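Local coordinates for protein Phthiocerol/phthiodiolone dimycocerosyl transferase (Mycobacterium tuberculosis, PDB 1Q9J) that probably transfers mycocerosic acyl chains from mycocerosic acid synthase onto phthiocerol, phthiodiolone and phenolphthiocerol, the last step in making their dimycocerosate esters, at residues D128-A133 and V276-A281; P265-F270 and N283-A288; F327-E332 and L341-D346. One frame throughout, in Å; residues are numbered along the deposited sequence.

Contact 1 of 3, residues D128-A133 and V276-A281; sequences DGHHGA and VAPTEA
P278 meets both histidines in the first turn of helix 129-148. P278 CB lies over one face of the H130 ring, toward its rim, and is 3.8 Å from the ring centroid. This is a CH-pi contact. P278 O packs against H131, 3.2 Å from H131 CG; its hydrogen bond comes from R269 NH2. T279 comes next and uses its backbone. T279 CA sits over the centre of the H131 ring, 3.6 Å from the centroid and only 13° off the ring normal. T279 CB also reaches H131 CE1 at 3.8 Å. T279 OG1 is hydrogen-bonded to Q158. With H131 CG anti to the backbone N (chi1 -174°), the imidazole extends from the helix to meet T279 with one face. D128 N-caps the helix: H131 N donates to D128 OD1 at 3.1 Å. D128 and G129 end the HHxxxDG motif of this acyltransferase superfamily. H124 of that motif, the probable proton acceptor, is about 8 Å from H131 between side chains. D128 probably organises the active site, and its OD2 forms a salt bridge with R269. The loop between strands 260-267 and 285-292 therefore rests on the start of helix 129-148, with V167 of helix 164-170 against A281 and V276.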
# COMPACT_ATOMS: atom_id res chain seq x y z
N ASP A 128 2.13 4.65 -4.98
CA ASP A 128 1.21 4.05 -4.06
C ASP A 128 1.48 2.56 -4.19
O ASP A 128 2.41 2.14 -4.90
CB ASP A 128 -0.24 4.40 -4.40
CG ASP A 128 -0.59 4.20 -5.88
OD1 ASP A 128 -0.30 3.12 -6.46
OD2 ASP A 128 -1.19 5.14 -6.47
N GLY A 129 0.67 1.74 -3.54
CA GLY A 129 0.88 0.31 -3.60
C GLY A 129 1.02 -0.26 -4.99
O GLY A 129 1.91 -1.07 -5.24
N HIS A 130 0.14 0.15 -5.89
CA HIS A 130 0.14 -0.35 -7.26
C HIS A 130 1.41 0.08 -8.03
O HIS A 130 2.12 -0.76 -8.60
CB HIS A 130 -1.14 0.13 -7.98
CG HIS A 130 -1.33 -0.44 -9.35
ND1 HIS A 130 -0.96 -1.72 -9.69
CD2 HIS A 130 -1.84 0.11 -10.48
CE1 HIS A 130 -1.25 -1.95 -10.96
NE2 HIS A 130 -1.78 -0.85 -11.46
N HIS A 131 1.70 1.38 -8.02
CA HIS A 131 2.87 1.92 -8.69
C HIS A 131 4.14 1.20 -8.18
O HIS A 131 4.97 0.74 -8.97
CB HIS A 131 2.95 3.42 -8.41
CG HIS A 131 4.02 4.13 -9.17
ND1 HIS A 131 5.22 3.54 -9.51
CD2 HIS A 131 4.11 5.42 -9.59
CE1 HIS A 131 6.00 4.43 -10.10
NE2 HIS A 131 5.36 5.58 -10.15
N GLY A 132 4.26 1.07 -6.86
CA GLY A 132 5.41 0.41 -6.28
C GLY A 132 5.54 -1.04 -6.67
O GLY A 132 6.60 -1.50 -7.06
N ALA A 133 4.44 -1.78 -6.56
CA ALA A 133 4.43 -3.19 -6.92
C ALA A 133 4.95 -3.35 -8.35
O ALA A 133 5.73 -4.27 -8.64
CB ALA A 133 3.01 -3.73 -6.81
N VAL A 276 -5.13 5.51 -16.71
CA VAL A 276 -3.81 5.98 -16.33
C VAL A 276 -3.02 4.73 -16.06
O VAL A 276 -3.58 3.74 -15.57
CB VAL A 276 -3.90 6.84 -15.08
CG1 VAL A 276 -2.52 7.28 -14.68
CG2 VAL A 276 -4.81 8.04 -15.35
N ALA A 277 -1.74 4.72 -16.42
CA ALA A 277 -0.95 3.52 -16.16
C ALA A 277 -0.33 3.59 -14.78
O ALA A 277 -0.12 4.67 -14.23
CB ALA A 277 0.11 3.37 -17.21
N PRO A 278 -0.03 2.43 -14.19
CA PRO A 278 0.56 2.42 -12.86
C PRO A 278 1.72 3.37 -12.55
O PRO A 278 1.74 3.99 -11.48
CB PRO A 278 0.90 0.94 -12.65
CG PRO A 278 1.06 0.44 -14.05
CD PRO A 278 -0.07 1.08 -14.75
N THR A 279 2.69 3.53 -13.45
CA THR A 279 3.81 4.44 -13.15
C THR A 279 3.55 5.80 -13.76
O THR A 279 4.38 6.70 -13.66
CB THR A 279 5.14 3.96 -13.73
OG1 THR A 279 5.18 4.29 -15.12
CG2 THR A 279 5.30 2.48 -13.56
N GLU A 280 2.41 5.95 -14.41
CA GLU A 280 2.08 7.22 -15.03
C GLU A 280 1.78 8.26 -13.95
O GLU A 280 2.07 9.46 -14.11
CB GLU A 280 0.91 7.04 -15.99
CG GLU A 280 0.29 8.32 -16.48
CD GLU A 280 -0.87 8.08 -17.43
OE1 GLU A 280 -1.40 6.95 -17.48
OE2 GLU A 280 -1.25 9.06 -18.13
N ALA A 281 1.21 7.80 -12.84
CA ALA A 281 0.93 8.68 -11.71
C ALA A 281 1.64 8.19 -10.44
O ALA A 281 1.95 7.00 -10.29
CB ALA A 281 -0.58 8.77 -11.46

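Contact 2 of 3, residues P265-F270 and N283-A288; sequences PVDLRF and NLLGAA
L268 and L284 pack their side chains together, with L268 CB 3.8 Å from L284 CG. V266 and A288 extend this apolar face, V266 CG2 lying 3.8 Å from A288 CB. L285 points to the other face with P265 and D267, and L285 CD2 rests 3.5 Å from D267 CA. The backbones run antiparallel. V266 and G286 are a hydrogen-bonded pair: V266 N donates to G286 O at 2.7 Å, and G286 N to V266 O at 2.6 Å. Further on, L268 N donates to L284 O at 3.0 Å. The polar edge follows at the type I turn from D267 to F270. D267 CG is anti to the backbone N (chi1 -156°), which brings the carboxylate to R269. D267 OD1 accepts R269 N in an Asx turn, and also R269 NH1 at 2.8 Å in a salt bridge. The two donors come from opposite faces of the carboxylate plane. One face of the R269 guanidinium lies on L284, with NH1 3.4 Å from L284 CB. Strand 285-292 is an edge strand of its six-stranded sheet within this chain, next to 260-267. Helix 129-148 touches D267 and R269, and helix 164-170 packs on L268 and L284.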
# COMPACT_ATOMS: atom_id res chain seq x y z
N PRO A 265 -8.94 2.01 -0.09
CA PRO A 265 -8.44 2.56 -1.35
C PRO A 265 -9.20 2.13 -2.61
O PRO A 265 -9.78 1.05 -2.65
CB PRO A 265 -7.00 2.07 -1.37
CG PRO A 265 -7.12 0.70 -0.76
CD PRO A 265 -8.05 0.94 0.41
N VAL A 266 -9.22 3.01 -3.62
CA VAL A 266 -9.84 2.72 -4.91
C VAL A 266 -8.93 3.29 -5.99
O VAL A 266 -8.83 4.51 -6.15
CB VAL A 266 -11.26 3.35 -5.10
CG1 VAL A 266 -11.75 3.07 -6.52
CG2 VAL A 266 -12.24 2.75 -4.10
N ASP A 267 -8.27 2.40 -6.73
CA ASP A 267 -7.36 2.81 -7.78
C ASP A 267 -8.12 3.47 -8.94
O ASP A 267 -8.77 2.81 -9.74
CB ASP A 267 -6.56 1.60 -8.31
CG ASP A 267 -5.24 2.01 -8.96
OD1 ASP A 267 -5.06 3.21 -9.28
OD2 ASP A 267 -4.38 1.12 -9.16
N LEU A 268 -8.03 4.79 -9.01
CA LEU A 268 -8.69 5.53 -10.05
C LEU A 268 -8.12 5.22 -11.44
O LEU A 268 -8.61 5.72 -12.45
CB LEU A 268 -8.61 7.03 -9.75
CG LEU A 268 -9.35 7.43 -8.47
CD1 LEU A 268 -9.38 8.93 -8.28
CD2 LEU A 268 -10.77 6.89 -8.54
N ARG A 269 -7.08 4.40 -11.51
CA ARG A 269 -6.47 4.08 -12.79
C ARG A 269 -7.43 3.34 -13.72
O ARG A 269 -7.39 3.55 -14.93
CB ARG A 269 -5.20 3.25 -12.59
CG ARG A 269 -4.02 4.02 -12.03
CD ARG A 269 -2.84 3.08 -11.73
NE ARG A 269 -1.63 3.79 -11.28
CZ ARG A 269 -1.46 4.32 -10.07
NH1 ARG A 269 -2.40 4.22 -9.14
NH2 ARG A 269 -0.33 4.96 -9.78
N PHE A 270 -8.28 2.48 -13.18
CA PHE A 270 -9.24 1.74 -14.00
C PHE A 270 -10.62 2.37 -13.96
O PHE A 270 -11.55 1.89 -14.61
CB PHE A 270 -9.35 0.30 -13.53
CG PHE A 270 -8.09 -0.22 -12.92
CD1 PHE A 270 -7.77 0.07 -11.59
CD2 PHE A 270 -7.22 -1.02 -13.66
CE1 PHE A 270 -6.60 -0.43 -11.02
CE2 PHE A 270 -6.04 -1.53 -13.09
CZ PHE A 270 -5.73 -1.23 -11.77
N ASN A 283 0.55 8.75 -6.96
CA ASN A 283 -0.45 8.16 -6.10
C ASN A 283 -1.83 8.46 -6.71
O ASN A 283 -2.21 9.62 -6.86
CB ASN A 283 -0.28 8.76 -4.69
CG ASN A 283 0.98 8.25 -3.98
OD1 ASN A 283 1.05 7.07 -3.60
ND2 ASN A 283 1.98 9.13 -3.81
N LEU A 284 -2.54 7.41 -7.10
CA LEU A 284 -3.85 7.60 -7.67
C LEU A 284 -4.86 6.67 -6.99
O LEU A 284 -5.61 5.95 -7.65
CB LEU A 284 -3.82 7.33 -9.18
CG LEU A 284 -4.97 7.96 -9.99
CD1 LEU A 284 -4.78 9.47 -10.09
CD2 LEU A 284 -5.03 7.35 -11.37
N LEU A 285 -4.87 6.67 -5.67
CA LEU A 285 -5.81 5.84 -4.95
C LEU A 285 -6.85 6.72 -4.30
O LEU A 285 -6.56 7.49 -3.39
CB LEU A 285 -5.09 4.99 -3.91
CG LEU A 285 -4.06 4.02 -4.48
CD1 LEU A 285 -3.43 3.24 -3.34
CD2 LEU A 285 -4.69 3.06 -5.49
N GLY A 286 -8.08 6.63 -4.80
CA GLY A 286 -9.16 7.41 -4.24
C GLY A 286 -9.59 6.74 -2.95
O GLY A 286 -9.27 5.58 -2.70
N ALA A 287 -10.31 7.48 -2.12
CA ALA A 287 -10.78 6.93 -0.85
C ALA A 287 -12.28 6.75 -0.89
O ALA A 287 -13.04 7.68 -1.20
CB ALA A 287 -10.39 7.86 0.30
N ALA A 288 -12.71 5.55 -0.56
CA ALA A 288 -14.12 5.23 -0.52
C ALA A 288 -14.56 5.19 0.94
O ALA A 288 -14.02 4.41 1.73
CB ALA A 288 -14.35 3.87 -1.19

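Contact 3 of 3, residues F327-E332 and L341-D346; sequences FGTAFE and LVFCTD
F343 projects its ring from strand 342-345 onto A330 of the 3-10 segment 327-331. The strand lies between 378-384 and 260-267 in the six-stranded mixed sheet. F343 CB leads off toward the 3-10 segment, and with CG anti to the carbonyl carbon (chi1 -70°) the ring is laid across A330. The first ring atom, F343 CG, is 4.0 Å from A330 CB. F343 CD2 then meets two partners: A330 CB at 3.6 Å, and F327 CE1 at 3.6 Å. F327 CE1 arrives at the edge of the F343 ring, near its plane. One atom further out, F343 CE2 lies 3.4 Å from A330 CA. On the other branch, F343 CE1 is 4.1 Å from A330 O. At the tip, F343 CZ is 3.6 Å from A330 CA and 4.2 Å from T329 O. Taken over the whole ring, A330 CA stands over one face, 22° off the normal, and makes a CH-pi contact. F327 reaches on past F343 toward C344 and T345. Its side chain is about 7 Å from that of H124, the probable proton acceptor. L378 of strand 378-384 touches both F327 and F343. No hydrogen bond joins the two segments. Between them the contact is apolar and aromatic, and rests on the fit of A330 and F327 around F343; a backbone bond between F327 and L285 adds a polar tie outside it.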
# COMPACT_ATOMS: atom_id res chain seq x y z
N PHE A 327 -6.35 8.09 -0.56
CA PHE A 327 -6.10 7.16 0.53
C PHE A 327 -4.91 7.57 1.39
O PHE A 327 -4.67 6.98 2.44
CB PHE A 327 -5.91 5.74 -0.01
CG PHE A 327 -6.05 4.66 1.04
CD1 PHE A 327 -7.11 4.68 1.94
CD2 PHE A 327 -5.15 3.61 1.09
CE1 PHE A 327 -7.27 3.65 2.89
CE2 PHE A 327 -5.30 2.58 2.02
CZ PHE A 327 -6.37 2.60 2.92
N GLY A 328 -4.16 8.59 0.97
CA GLY A 328 -3.05 9.02 1.80
C GLY A 328 -3.56 9.47 3.16
O GLY A 328 -2.85 9.37 4.17
N THR A 329 -4.80 9.95 3.21
CA THR A 329 -5.41 10.43 4.45
C THR A 329 -5.31 9.41 5.59
O THR A 329 -5.43 9.76 6.77
CB THR A 329 -6.91 10.79 4.25
OG1 THR A 329 -7.66 9.61 3.94
CG2 THR A 329 -7.07 11.79 3.12
N ALA A 330 -5.09 8.15 5.23
CA ALA A 330 -4.97 7.08 6.20
C ALA A 330 -3.90 7.40 7.24
O ALA A 330 -4.07 7.08 8.41
CB ALA A 330 -4.62 5.78 5.50
N PHE A 331 -2.81 8.02 6.81
CA PHE A 331 -1.72 8.38 7.70
C PHE A 331 -2.03 9.57 8.57
O PHE A 331 -1.16 10.10 9.25
CB PHE A 331 -0.45 8.65 6.90
CG PHE A 331 0.14 7.43 6.26
CD1 PHE A 331 -0.28 7.02 5.01
CD2 PHE A 331 1.08 6.68 6.94
CE1 PHE A 331 0.23 5.86 4.43
CE2 PHE A 331 1.60 5.52 6.38
CZ PHE A 331 1.18 5.11 5.12
N GLU A 332 -3.28 10.01 8.56
CA GLU A 332 -3.67 11.13 9.39
C GLU A 332 -4.65 10.65 10.44
O GLU A 332 -5.41 11.43 11.00
CB GLU A 332 -4.29 12.21 8.52
CG GLU A 332 -3.35 12.73 7.47
CD GLU A 332 -4.00 13.75 6.57
OE1 GLU A 332 -4.96 13.39 5.87
OE2 GLU A 332 -3.55 14.91 6.56
N LEU A 341 -11.62 5.67 13.03
CA LEU A 341 -11.76 5.21 11.65
C LEU A 341 -11.04 3.89 11.48
O LEU A 341 -10.00 3.65 12.11
CB LEU A 341 -11.17 6.22 10.67
CG LEU A 341 -12.08 7.31 10.10
CD1 LEU A 341 -12.55 8.21 11.22
CD2 LEU A 341 -11.31 8.11 9.06
N VAL A 342 -11.59 3.04 10.63
CA VAL A 342 -10.99 1.75 10.35
C VAL A 342 -10.51 1.79 8.91
O VAL A 342 -11.31 1.91 7.98
CB VAL A 342 -12.01 0.62 10.50
CG1 VAL A 342 -11.34 -0.73 10.29
CG2 VAL A 342 -12.65 0.69 11.86
N PHE A 343 -9.19 1.71 8.73
CA PHE A 343 -8.60 1.72 7.40
C PHE A 343 -8.16 0.34 7.00
O PHE A 343 -7.51 -0.36 7.78
CB PHE A 343 -7.37 2.63 7.33
CG PHE A 343 -7.69 4.09 7.42
CD1 PHE A 343 -7.74 4.72 8.65
CD2 PHE A 343 -7.95 4.82 6.27
CE1 PHE A 343 -8.06 6.09 8.75
CE2 PHE A 343 -8.27 6.19 6.34
CZ PHE A 343 -8.32 6.83 7.58
N CYS A 344 -8.52 -0.07 5.80
CA CYS A 344 -8.10 -1.38 5.33
C CYS A 344 -7.77 -1.33 3.85
O CYS A 344 -8.58 -0.86 3.04
CB CYS A 344 -9.18 -2.42 5.62
SG CYS A 344 -8.73 -4.04 4.99
N THR A 345 -6.58 -1.81 3.50
CA THR A 345 -6.11 -1.85 2.11
C THR A 345 -6.13 -3.25 1.56
O THR A 345 -5.54 -4.16 2.13
CB THR A 345 -4.66 -1.40 1.94
OG1 THR A 345 -4.49 -0.11 2.53
CG2 THR A 345 -4.32 -1.32 0.44
N ASP A 346 -6.80 -3.39 0.43
CA ASP A 346 -6.91 -4.66 -0.25
C ASP A 346 -5.74 -4.74 -1.24
O ASP A 346 -5.94 -4.74 -2.45
CB ASP A 346 -8.26 -4.72 -0.96
CG ASP A 346 -9.44 -4.48 -0.00
OD1 ASP A 346 -10.14 -5.46 0.33
OD2 ASP A 346 -9.66 -3.32 0.42

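In the fold
All three contacts are partly buried, and none is a surface patch. Contacts 1 and 2 interlock along the chain and share polar links. D128 OD2 accepts a hydrogen bond from L284 N, and R269 reaches both segments of contact 1, so contact 2 joins the sheet end to helix 129-148. Contact 3 touches contact 2 in turn. There P265 packs on F327 and T345, while strands 260-267 and 342-345 are neighbours in one sheet. Contacts 1 and 3 do not touch. The chemistry changes from one contact to the next: histidine faces against a loop in contact 1, strand pairing with a salt bridge in contact 2, and aromatic packing in contact 3.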